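Local coordinates for TRAP dicarboxylate transporter-DctP subunit (PDB 4N6D), which probably binds a small organic acid in the periplasm and hands it to a TRAP-type transporter, as a family 7 solute-binding protein, at residues K137-L142 with A236-M241; I30-A35 with Q87-C92; P103-F108 with Y131-F136; A123-Y128 with L142-S147. One frame throughout, in Å; residues are numbered along the deposited sequence.

Contact 1 (K137-L142 with A236-M241); sequences KRFKVL and AIIMNM. With I3C (5-amino-2,4,6-triiodobenzene-1,3-dicarboxylic acid), chain C.
K140 and M239 face each other as an antiparallel hydrogen-bonded pair, each backbone serving the other as donor and acceptor. K140 N gives to M239 O at 3.0 Å and M239 N returns a bond to K140 O at 2.8 Å, both donors lying in the plane of the carbonyl they meet. Two residues on, L142 N reaches I237 O at 2.8 Å, with the donor tilted 22° out of that carbonyl's plane. Between these rungs V141 and I238 form a non-hydrogen-bonded pair. Toward R138 and M241 a water bridges the segments, donating to R138 O and accepting from M241 N at 2.9 Å, while N240, at the N-cap of the next helix, takes S243 N with its OD1 and gives its ND2 to V83 O.

Side chains pack on both sides of these bonds. I238 CD1 sits over the middle of one F139 ring face, 3.7 Å from the centroid, and R138 CB lies over the opposite face; M239 O meets the ring edge in plane. On the other side of the sheet L142 CD1 packs on M239 CB at 3.8 Å, and K140 sends its NZ away to N256.

R138, in the loop leading into the strand, lines the pocket of the triiodinated phasing compound I3C: amine N13 stands over a face of its guanidinium, 3.3 Å from NH2, and R81 hydrogen-bonds the same molecule. The backbone N-H and C=O groups named here are thus met by the paired strand and the water; separately, R138 meets the aromatic amine through its guanidinium face.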
# COMPACT_ATOMS: atom_id res chain seq x y z
N LYS A 137 -3.56 -16.90 -10.66
CA LYS A 137 -3.33 -17.83 -11.76
C LYS A 137 -3.95 -17.42 -13.10
O LYS A 137 -3.48 -17.86 -14.15
CB LYS A 137 -3.84 -19.23 -11.39
CG LYS A 137 -5.36 -19.35 -11.43
CD LYS A 137 -5.82 -20.78 -11.20
CE LYS A 137 -6.80 -21.24 -12.27
NZ LYS A 137 -8.02 -21.89 -11.67
N ARG A 138 -4.96 -16.57 -13.06
CA ARG A 138 -5.64 -16.14 -14.28
C ARG A 138 -4.91 -15.02 -15.01
O ARG A 138 -5.28 -14.67 -16.13
CB ARG A 138 -7.04 -15.66 -13.95
CG ARG A 138 -7.87 -16.73 -13.30
CD ARG A 138 -8.97 -17.19 -14.19
NE ARG A 138 -9.87 -18.07 -13.45
CZ ARG A 138 -10.02 -19.37 -13.67
NH1 ARG A 138 -10.88 -20.07 -12.93
NH2 ARG A 138 -9.34 -19.97 -14.64
N PHE A 139 -3.91 -14.45 -14.35
CA PHE A 139 -3.24 -13.25 -14.86
C PHE A 139 -1.74 -13.42 -14.98
O PHE A 139 -1.15 -14.28 -14.33
CB PHE A 139 -3.47 -12.08 -13.91
CG PHE A 139 -4.90 -11.81 -13.63
CD1 PHE A 139 -5.72 -11.25 -14.59
CD2 PHE A 139 -5.44 -12.12 -12.40
CE1 PHE A 139 -7.06 -10.99 -14.33
CE2 PHE A 139 -6.78 -11.89 -12.14
CZ PHE A 139 -7.59 -11.33 -13.09
N LYS A 140 -1.11 -12.57 -15.79
CA LYS A 140 0.31 -12.29 -15.61
C LYS A 140 0.42 -11.16 -14.59
O LYS A 140 -0.20 -10.11 -14.75
CB LYS A 140 0.95 -11.85 -16.92
CG LYS A 140 2.37 -11.29 -16.72
CD LYS A 140 3.36 -12.35 -16.23
CE LYS A 140 4.76 -11.76 -16.15
NZ LYS A 140 5.79 -12.79 -15.89
N VAL A 141 1.18 -11.39 -13.52
CA VAL A 141 1.44 -10.35 -12.55
C VAL A 141 2.65 -9.54 -13.02
O VAL A 141 3.77 -10.06 -13.03
CB VAL A 141 1.65 -10.92 -11.15
CG1 VAL A 141 1.99 -9.82 -10.17
CG2 VAL A 141 0.40 -11.68 -10.68
N LEU A 142 2.41 -8.30 -13.44
CA LEU A 142 3.47 -7.48 -14.04
C LEU A 142 4.37 -6.86 -12.98
O LEU A 142 5.56 -6.69 -13.22
CB LEU A 142 2.88 -6.37 -14.91
CG LEU A 142 2.20 -6.90 -16.17
CD1 LEU A 142 1.54 -5.74 -16.88
CD2 LEU A 142 3.22 -7.56 -17.05
N ALA A 236 -1.44 -5.03 -6.78
CA ALA A 236 -0.90 -5.82 -7.88
C ALA A 236 -1.26 -5.18 -9.21
O ALA A 236 -2.36 -4.66 -9.38
CB ALA A 236 -1.44 -7.25 -7.83
N ILE A 237 -0.31 -5.20 -10.13
CA ILE A 237 -0.58 -4.86 -11.53
C ILE A 237 -0.73 -6.15 -12.30
O ILE A 237 0.19 -6.98 -12.37
CB ILE A 237 0.53 -3.99 -12.12
CG1 ILE A 237 0.76 -2.72 -11.27
CG2 ILE A 237 0.19 -3.66 -13.58
CD1 ILE A 237 -0.50 -1.87 -11.03
N ILE A 238 -1.93 -6.36 -12.85
CA ILE A 238 -2.28 -7.62 -13.51
C ILE A 238 -2.50 -7.40 -15.00
O ILE A 238 -2.97 -6.34 -15.41
CB ILE A 238 -3.55 -8.28 -12.88
CG1 ILE A 238 -4.75 -7.31 -12.83
CG2 ILE A 238 -3.24 -8.82 -11.47
CD1 ILE A 238 -6.11 -8.00 -12.54
N MET A 239 -2.16 -8.42 -15.78
CA MET A 239 -2.36 -8.37 -17.22
C MET A 239 -3.18 -9.57 -17.68
O MET A 239 -3.00 -10.69 -17.19
CB MET A 239 -0.99 -8.35 -17.91
CG MET A 239 -1.08 -8.33 -19.42
SD MET A 239 0.51 -8.04 -20.20
CE MET A 239 0.00 -7.52 -21.82
N ASN A 240 -4.07 -9.32 -18.63
CA ASN A 240 -4.90 -10.36 -19.23
C ASN A 240 -4.01 -11.43 -19.86
O ASN A 240 -3.02 -11.10 -20.52
CB ASN A 240 -5.79 -9.72 -20.29
CG ASN A 240 -6.54 -10.73 -21.09
OD1 ASN A 240 -6.05 -11.21 -22.11
ND2 ASN A 240 -7.76 -11.06 -20.66
N MET A 241 -4.33 -12.69 -19.63
CA MET A 241 -3.47 -13.77 -20.10
C MET A 241 -3.40 -13.85 -21.62
O MET A 241 -2.33 -14.12 -22.18
CB MET A 241 -3.90 -15.12 -19.53
CG MET A 241 -2.91 -16.19 -19.79
SD MET A 241 -1.46 -15.97 -18.78
CE MET A 241 -2.16 -16.38 -17.19
I3 I3C C . -12.09 -22.11 -19.18
I2 I3C C . -12.99 -17.59 -15.23
I1 I3C C . -14.60 -16.97 -20.96
O8 I3C C . -14.45 -20.63 -21.34
O9 I3C C . -12.57 -19.64 -21.93
C10 I3C C . -14.16 -16.29 -17.88
N13 I3C C . -12.08 -20.48 -16.35
C1 I3C C . -13.31 -19.40 -19.69
C6 I3C C . -12.76 -20.18 -18.69
C5 I3C C . -12.65 -19.70 -17.39
C4 I3C C . -13.12 -18.43 -17.14
C3 I3C C . -13.66 -17.66 -18.15
C2 I3C C . -13.77 -18.14 -19.43
C7 I3C C . -13.44 -19.92 -21.07
O11 I3C C . -13.41 -15.29 -18.01
O12 I3C C . -15.35 -16.18 -17.52
O HOH W 1 -6.64 -12.94 -17.87

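Contact 2 (I30-A35 with Q87-C92); sequences ISLSYA and QADIGC
Y34 and I90 lie side by side on one face of the sheet, their side chains crossing at a slant. The isoleucine CG2, anti to its backbone N, is set over the centre of the tyrosine ring, a CH-pi contact of 3.6 Å to the centroid and 5° from the ring normal. Y34 OH is held by Q47. On the other face the methyls of A35 and A88 touch at 3.9 Å.

Nearer the start of strand 30-35, S33 and D89 clasp one another. D89 turns OD2 to S33 N, which it accepts through its anti lone pair at 2.9 Å, and S33 OG takes D89 N at 3.0 Å. The L32 side chain crosses that of D89 at about a right angle, L32 CD2 3.8 Å from D89 CG. Past this clasp strands 30-35 and 90-94 run parallel within the five-stranded mixed sheet of the binding protein: I90 N bonds to S33 O, and A35 N to I90 O at 2.8 Å.

A water donating to S31 O and D89 OD2 extends the link, and D89 OD1 bonds to S243 OG. Gripped by a backbone N-H, a hydroxyl and a water, the D89 carboxylate is probably an anion.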
# COMPACT_ATOMS: atom_id res chain seq x y z
N ILE A 30 2.05 -3.40 -31.10
CA ILE A 30 1.34 -3.95 -29.95
C ILE A 30 0.83 -2.78 -29.16
O ILE A 30 1.60 -1.86 -28.84
CB ILE A 30 2.30 -4.79 -29.05
CG1 ILE A 30 2.80 -6.04 -29.78
CG2 ILE A 30 1.60 -5.20 -27.77
CD1 ILE A 30 4.02 -6.67 -29.12
N SER A 31 -0.46 -2.78 -28.85
CA SER A 31 -1.09 -1.66 -28.17
C SER A 31 -1.77 -2.20 -26.93
O SER A 31 -2.57 -3.13 -27.01
CB SER A 31 -2.13 -1.00 -29.08
OG SER A 31 -2.69 0.17 -28.48
N LEU A 32 -1.43 -1.64 -25.77
CA LEU A 32 -1.98 -2.13 -24.52
C LEU A 32 -2.71 -1.02 -23.76
O LEU A 32 -2.16 0.06 -23.57
CB LEU A 32 -0.87 -2.66 -23.64
CG LEU A 32 -0.04 -3.79 -24.24
CD1 LEU A 32 1.20 -4.06 -23.41
CD2 LEU A 32 -0.91 -5.03 -24.41
N SER A 33 -3.90 -1.31 -23.26
CA SER A 33 -4.61 -0.39 -22.39
C SER A 33 -4.32 -0.73 -20.92
O SER A 33 -4.22 -1.90 -20.57
CB SER A 33 -6.12 -0.46 -22.63
OG SER A 33 -6.55 -1.81 -22.47
N TYR A 34 -4.18 0.30 -20.09
CA TYR A 34 -3.80 0.13 -18.69
C TYR A 34 -4.81 0.91 -17.85
O TYR A 34 -4.83 2.15 -17.83
CB TYR A 34 -2.34 0.60 -18.54
CG TYR A 34 -1.63 0.32 -17.24
CD1 TYR A 34 -0.27 0.05 -17.26
CD2 TYR A 34 -2.26 0.39 -16.01
CE1 TYR A 34 0.44 -0.16 -16.07
CE2 TYR A 34 -1.56 0.18 -14.83
CZ TYR A 34 -0.21 -0.09 -14.88
OH TYR A 34 0.54 -0.29 -13.73
N ALA A 35 -5.71 0.16 -17.21
CA ALA A 35 -6.76 0.73 -16.36
C ALA A 35 -6.22 0.97 -14.96
O ALA A 35 -5.45 0.18 -14.45
CB ALA A 35 -7.96 -0.20 -16.31
N GLN A 87 -11.36 -6.34 -21.34
CA GLN A 87 -11.84 -4.97 -21.50
C GLN A 87 -10.69 -3.99 -21.37
O GLN A 87 -10.70 -2.91 -21.99
CB GLN A 87 -12.88 -4.63 -20.46
CG GLN A 87 -14.23 -5.17 -20.74
CD GLN A 87 -15.19 -4.71 -19.68
OE1 GLN A 87 -15.41 -3.51 -19.51
NE2 GLN A 87 -15.75 -5.66 -18.94
N ALA A 88 -9.72 -4.35 -20.52
CA ALA A 88 -8.44 -3.67 -20.47
C ALA A 88 -7.38 -4.75 -20.51
O ALA A 88 -7.62 -5.86 -20.05
CB ALA A 88 -8.27 -2.84 -19.22
N ASP A 89 -6.22 -4.44 -21.07
CA ASP A 89 -5.12 -5.39 -21.07
C ASP A 89 -4.47 -5.52 -19.70
O ASP A 89 -4.02 -6.60 -19.32
CB ASP A 89 -4.06 -5.03 -22.11
CG ASP A 89 -4.63 -5.05 -23.54
OD1 ASP A 89 -4.95 -6.16 -24.04
OD2 ASP A 89 -4.76 -3.96 -24.14
N ILE A 90 -4.43 -4.41 -18.98
CA ILE A 90 -3.71 -4.30 -17.72
C ILE A 90 -4.54 -3.50 -16.75
O ILE A 90 -5.29 -2.60 -17.16
CB ILE A 90 -2.35 -3.56 -17.92
CG1 ILE A 90 -1.48 -4.30 -18.92
CG2 ILE A 90 -1.63 -3.36 -16.57
CD1 ILE A 90 -0.26 -3.46 -19.37
N GLY A 91 -4.46 -3.84 -15.48
CA GLY A 91 -5.18 -3.10 -14.46
C GLY A 91 -4.46 -3.13 -13.12
O GLY A 91 -3.60 -3.99 -12.88
N CYS A 92 -4.84 -2.18 -12.26
CA CYS A 92 -4.28 -2.00 -10.91
C CYS A 92 -5.29 -2.41 -9.85
O CYS A 92 -6.42 -1.88 -9.79
CB CYS A 92 -3.91 -0.55 -10.70
SG CYS A 92 -3.15 -0.23 -9.07
O HOH W 2 -5.66 -3.29 -26.48

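Contact 3 (P103-F108 with Y131-F136); sequences PLSSVF and YQPKEF
E135 sets CG between the backbone N and the carbonyl carbon (chi1 61°), and from there a chain only slightly off extended at chi2 carries the carboxylate to the backbone of 103-108. L104 turns the other way, with CG opposite the backbone N (chi1 -170°), which carries CD1 to Y131.

The carboxylate straddles two successive N-H groups. OE1 accepts L104 N and OE2 accepts S105 N, each at 2.9 Å and each through the syn lone pair, in a nearly straight bidentate grip. S105 OG adds a third donor, giving its proton to OE2 at 2.9 Å almost in line with the C-O bond, so that one oxygen holds two donors from the same residue. The N-H groups lie at and just before the start of the 3-10 segment 105-108, whose small dipole may slightly suit a negative partner. S105 OG also lies in the plane of the F136 ring at its edge, 3.4 Å from CE2.

Apolar contact flanks the grip: L104 CD1 comes within 3.5 Å of Y131 CD2, while L104 CB rests on P133 CB at 3.9 Å.

The two loops bracket helix 117-131, one leading into it and the other leaving it toward strand 139-146. L104 packs on L127 of that helix and on V325 of helix 322-337, where Y131 OH bonds to D328, and F136 leans on V141 and M144 of the strand.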
# COMPACT_ATOMS: atom_id res chain seq x y z
N PRO A 103 -5.87 -14.76 -0.53
CA PRO A 103 -5.56 -15.29 0.80
C PRO A 103 -4.09 -15.26 1.16
O PRO A 103 -3.78 -15.18 2.35
CB PRO A 103 -6.05 -16.73 0.74
CG PRO A 103 -6.24 -17.03 -0.71
CD PRO A 103 -6.64 -15.73 -1.33
N LEU A 104 -3.20 -15.37 0.17
CA LEU A 104 -1.77 -15.30 0.51
C LEU A 104 -1.29 -13.87 0.57
O LEU A 104 -0.77 -13.44 1.61
CB LEU A 104 -0.90 -16.09 -0.48
CG LEU A 104 0.54 -16.21 0.02
CD1 LEU A 104 1.04 -17.63 -0.17
CD2 LEU A 104 1.38 -15.23 -0.72
N SER A 105 -1.45 -13.12 -0.53
CA SER A 105 -0.85 -11.79 -0.62
C SER A 105 -1.46 -10.80 0.35
O SER A 105 -0.81 -9.81 0.69
CB SER A 105 -0.93 -11.24 -2.05
OG SER A 105 -0.27 -12.12 -2.97
N SER A 106 -2.69 -11.04 0.77
CA SER A 106 -3.35 -10.20 1.78
C SER A 106 -2.59 -10.13 3.12
O SER A 106 -2.90 -9.32 3.98
CB SER A 106 -4.78 -10.67 2.01
OG SER A 106 -4.83 -12.00 2.49
N VAL A 107 -1.60 -11.01 3.30
CA VAL A 107 -0.79 -10.96 4.51
C VAL A 107 -0.21 -9.56 4.64
O VAL A 107 -0.03 -9.03 5.77
CB VAL A 107 0.33 -12.03 4.50
CG1 VAL A 107 1.37 -11.72 3.45
CG2 VAL A 107 0.96 -12.16 5.88
N PHE A 108 0.04 -8.91 3.50
CA PHE A 108 0.65 -7.58 3.53
C PHE A 108 -0.29 -6.46 3.95
O PHE A 108 0.14 -5.29 4.02
CB PHE A 108 1.34 -7.23 2.22
CG PHE A 108 2.76 -7.66 2.18
CD1 PHE A 108 3.75 -6.82 2.64
CD2 PHE A 108 3.11 -8.93 1.76
CE1 PHE A 108 5.07 -7.21 2.65
CE2 PHE A 108 4.46 -9.32 1.77
CZ PHE A 108 5.41 -8.46 2.24
N TYR A 131 6.14 -17.65 -3.82
CA TYR A 131 4.99 -18.50 -3.58
C TYR A 131 4.13 -18.76 -4.81
O TYR A 131 3.43 -19.77 -4.84
CB TYR A 131 4.10 -17.92 -2.46
CG TYR A 131 4.60 -18.27 -1.08
CD1 TYR A 131 5.60 -17.52 -0.45
CD2 TYR A 131 4.11 -19.37 -0.40
CE1 TYR A 131 6.08 -17.86 0.82
CE2 TYR A 131 4.57 -19.71 0.87
CZ TYR A 131 5.55 -18.95 1.48
OH TYR A 131 6.03 -19.31 2.72
N GLN A 132 4.20 -17.87 -5.80
CA GLN A 132 3.38 -17.99 -7.02
C GLN A 132 1.96 -18.40 -6.66
O GLN A 132 1.45 -19.40 -7.15
CB GLN A 132 4.01 -19.01 -7.96
CG GLN A 132 5.39 -18.63 -8.46
CD GLN A 132 5.36 -17.46 -9.40
OE1 GLN A 132 5.90 -16.39 -9.12
NE2 GLN A 132 4.72 -17.65 -10.54
N PRO A 133 1.29 -17.62 -5.81
CA PRO A 133 -0.00 -18.12 -5.31
C PRO A 133 -1.08 -18.20 -6.40
O PRO A 133 -1.16 -17.38 -7.33
CB PRO A 133 -0.38 -17.10 -4.24
CG PRO A 133 0.33 -15.89 -4.61
CD PRO A 133 1.63 -16.32 -5.21
N LYS A 134 -1.91 -19.21 -6.27
CA LYS A 134 -2.91 -19.48 -7.29
C LYS A 134 -3.97 -18.40 -7.38
O LYS A 134 -4.73 -18.35 -8.37
CB LYS A 134 -3.55 -20.84 -7.05
CG LYS A 134 -4.06 -21.05 -5.66
CD LYS A 134 -4.45 -22.51 -5.45
CE LYS A 134 -5.93 -22.70 -5.59
NZ LYS A 134 -6.69 -22.03 -4.50
N GLU A 135 -4.04 -17.52 -6.38
CA GLU A 135 -4.97 -16.39 -6.46
C GLU A 135 -4.72 -15.53 -7.69
O GLU A 135 -5.62 -14.79 -8.16
CB GLU A 135 -4.90 -15.52 -5.19
CG GLU A 135 -3.55 -14.90 -4.92
CD GLU A 135 -3.26 -14.75 -3.42
OE1 GLU A 135 -3.67 -15.62 -2.64
OE2 GLU A 135 -2.62 -13.74 -3.06
N PHE A 136 -3.51 -15.61 -8.24
CA PHE A 136 -3.18 -14.83 -9.45
C PHE A 136 -3.10 -15.66 -10.71
O PHE A 136 -2.64 -15.17 -11.74
CB PHE A 136 -1.87 -14.06 -9.26
CG PHE A 136 -1.97 -12.91 -8.31
CD1 PHE A 136 -2.72 -11.80 -8.64
CD2 PHE A 136 -1.32 -12.93 -7.09
CE1 PHE A 136 -2.81 -10.72 -7.76
CE2 PHE A 136 -1.42 -11.84 -6.20
CZ PHE A 136 -2.16 -10.76 -6.55

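Contact 4 (A123-Y128 with L142-S147); sequences ALWDLY and LTMFAS
M144 reaches from the strand to three side chains of the helix, first through apolar contacts. Its CE lies 3.8 Å from L124 CD1, the two side chains crossing at about a right angle; the bend at chi3 (85°) swings CE toward L124. M144 CG is 4.1 Å from CE3 of W125.

The sulfur makes a contact of a second kind. M144 SD rests 3.4 Å from Y128 CB and 4.5 Å from the centroid of the Y128 ring, 43° off its normal, an oblique Met-aromatic contact. Helix 117-131 here packs against strand 139-146, an outermost strand of the five-stranded mixed sheet; the axes of segments 123-128 and 142-146 come within 7.2 Å, their N-to-C directions 135° apart. Such helix-flanked sheets build the lobes of periplasmic binding proteins.

Side chains also lie against the backbone of the strand. L124 CD2 comes to 3.4 Å from F145 O, and the six-membered part of W125 passes T143, with CZ3 3.5 Å from T143 CA. No hydrogen bond joins the two segments. Polar ties run to other partners: T143 OG1 bonds to G259 O of helix 249-285, and A146 N to S121 OG, earlier in helix 117-131.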
# COMPACT_ATOMS: atom_id res chain seq x y z
N ALA A 123 9.47 -6.47 -0.46
CA ALA A 123 9.13 -7.71 0.24
C ALA A 123 7.91 -8.37 -0.38
O ALA A 123 7.86 -9.59 -0.55
CB ALA A 123 8.91 -7.47 1.74
N LEU A 124 6.91 -7.56 -0.75
CA LEU A 124 5.70 -8.10 -1.39
C LEU A 124 6.02 -8.81 -2.72
O LEU A 124 5.52 -9.92 -2.97
CB LEU A 124 4.69 -6.97 -1.61
CG LEU A 124 3.39 -7.28 -2.34
CD1 LEU A 124 2.52 -8.31 -1.64
CD2 LEU A 124 2.69 -5.98 -2.52
N TRP A 125 6.83 -8.16 -3.55
CA TRP A 125 7.22 -8.75 -4.84
C TRP A 125 7.98 -10.05 -4.61
O TRP A 125 7.73 -11.06 -5.30
CB TRP A 125 8.07 -7.75 -5.64
CG TRP A 125 8.57 -8.35 -6.89
CD1 TRP A 125 9.84 -8.76 -7.16
CD2 TRP A 125 7.79 -8.67 -8.05
NE1 TRP A 125 9.91 -9.32 -8.41
CE2 TRP A 125 8.67 -9.26 -8.99
CE3 TRP A 125 6.44 -8.52 -8.38
CZ2 TRP A 125 8.23 -9.70 -10.24
CZ3 TRP A 125 6.02 -8.94 -9.64
CH2 TRP A 125 6.91 -9.51 -10.55
N ASP A 126 8.92 -10.05 -3.67
CA ASP A 126 9.67 -11.26 -3.36
C ASP A 126 8.76 -12.39 -2.85
O ASP A 126 8.95 -13.56 -3.20
CB ASP A 126 10.77 -11.03 -2.32
CG ASP A 126 12.00 -10.36 -2.89
OD1 ASP A 126 12.10 -10.18 -4.12
OD2 ASP A 126 12.91 -10.06 -2.08
N LEU A 127 7.79 -12.05 -2.01
CA LEU A 127 6.90 -13.06 -1.48
C LEU A 127 6.09 -13.67 -2.61
O LEU A 127 5.93 -14.89 -2.68
CB LEU A 127 5.99 -12.50 -0.38
CG LEU A 127 5.17 -13.59 0.31
CD1 LEU A 127 6.02 -14.35 1.34
CD2 LEU A 127 3.90 -13.02 0.96
N TYR A 128 5.57 -12.81 -3.49
CA TYR A 128 4.81 -13.27 -4.64
C TYR A 128 5.67 -14.18 -5.51
O TYR A 128 5.22 -15.25 -5.92
CB TYR A 128 4.26 -12.10 -5.47
CG TYR A 128 3.88 -12.58 -6.85
CD1 TYR A 128 2.71 -13.30 -7.05
CD2 TYR A 128 4.74 -12.39 -7.92
CE1 TYR A 128 2.40 -13.79 -8.28
CE2 TYR A 128 4.42 -12.88 -9.17
CZ TYR A 128 3.26 -13.57 -9.33
OH TYR A 128 2.94 -14.06 -10.58
N LEU A 142 2.41 -8.30 -13.44
CA LEU A 142 3.47 -7.48 -14.04
C LEU A 142 4.37 -6.86 -12.98
O LEU A 142 5.56 -6.69 -13.22
CB LEU A 142 2.88 -6.37 -14.91
CG LEU A 142 2.20 -6.90 -16.17
CD1 LEU A 142 1.54 -5.74 -16.88
CD2 LEU A 142 3.22 -7.56 -17.05
N THR A 143 3.77 -6.42 -11.88
CA THR A 143 4.54 -5.91 -10.73
C THR A 143 3.61 -5.86 -9.52
O THR A 143 2.40 -6.11 -9.64
CB THR A 143 5.20 -4.51 -10.98
OG1 THR A 143 6.17 -4.26 -9.95
CG2 THR A 143 4.17 -3.41 -10.99
N MET A 144 4.17 -5.60 -8.36
CA MET A 144 3.39 -5.37 -7.15
C MET A 144 4.09 -4.28 -6.38
O MET A 144 5.28 -4.04 -6.57
CB MET A 144 3.29 -6.61 -6.29
CG MET A 144 2.62 -7.77 -7.02
SD MET A 144 2.54 -9.21 -5.98
CE MET A 144 1.04 -8.84 -5.08
N PHE A 145 3.34 -3.61 -5.52
CA PHE A 145 3.92 -2.59 -4.65
C PHE A 145 2.96 -2.28 -3.51
O PHE A 145 1.86 -2.78 -3.48
CB PHE A 145 4.25 -1.32 -5.44
CG PHE A 145 3.12 -0.80 -6.26
CD1 PHE A 145 2.11 -0.06 -5.68
CD2 PHE A 145 3.07 -1.04 -7.62
CE1 PHE A 145 1.04 0.42 -6.45
CE2 PHE A 145 2.01 -0.57 -8.39
CZ PHE A 145 1.00 0.15 -7.81
N ALA A 146 3.42 -1.47 -2.58
CA ALA A 146 2.65 -1.15 -1.39
C ALA A 146 2.69 0.34 -1.12
O ALA A 146 3.65 1.03 -1.47
CB ALA A 146 3.19 -1.88 -0.17
N SER A 147 1.64 0.83 -0.46
CA SER A 147 1.62 2.19 0.03
C SER A 147 2.69 2.41 1.10
O SER A 147 3.35 1.46 1.53
CB SER A 147 0.25 2.47 0.63
OG SER A 147 0.11 1.78 1.87

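Contacts 1, 2 and 4 share the five-stranded mixed sheet. In contact 2 strands 30-35 and 90-94 pair in parallel; next comes strand 234-240, antiparallel to 90-94, and then 139-146, the two joined in contact 1. Centres of contacts 1 and 2 are about 11 Å apart, and a probable hydrogen bond from I238 N to G91 O (2.9 Å) joins them. Contact 4 shares L142 with contact 1 and sets helix 117-131 on the outermost strand; contact 3, its centre about 10 Å from that of contact 4, ties the loops at either end of this helix. Contact 2 closes first along the chain, while the segments of contacts 3 and 4 alternate, so helix 117-131, its flanking loops and strand 139-146 are bound into one unit on the sheet.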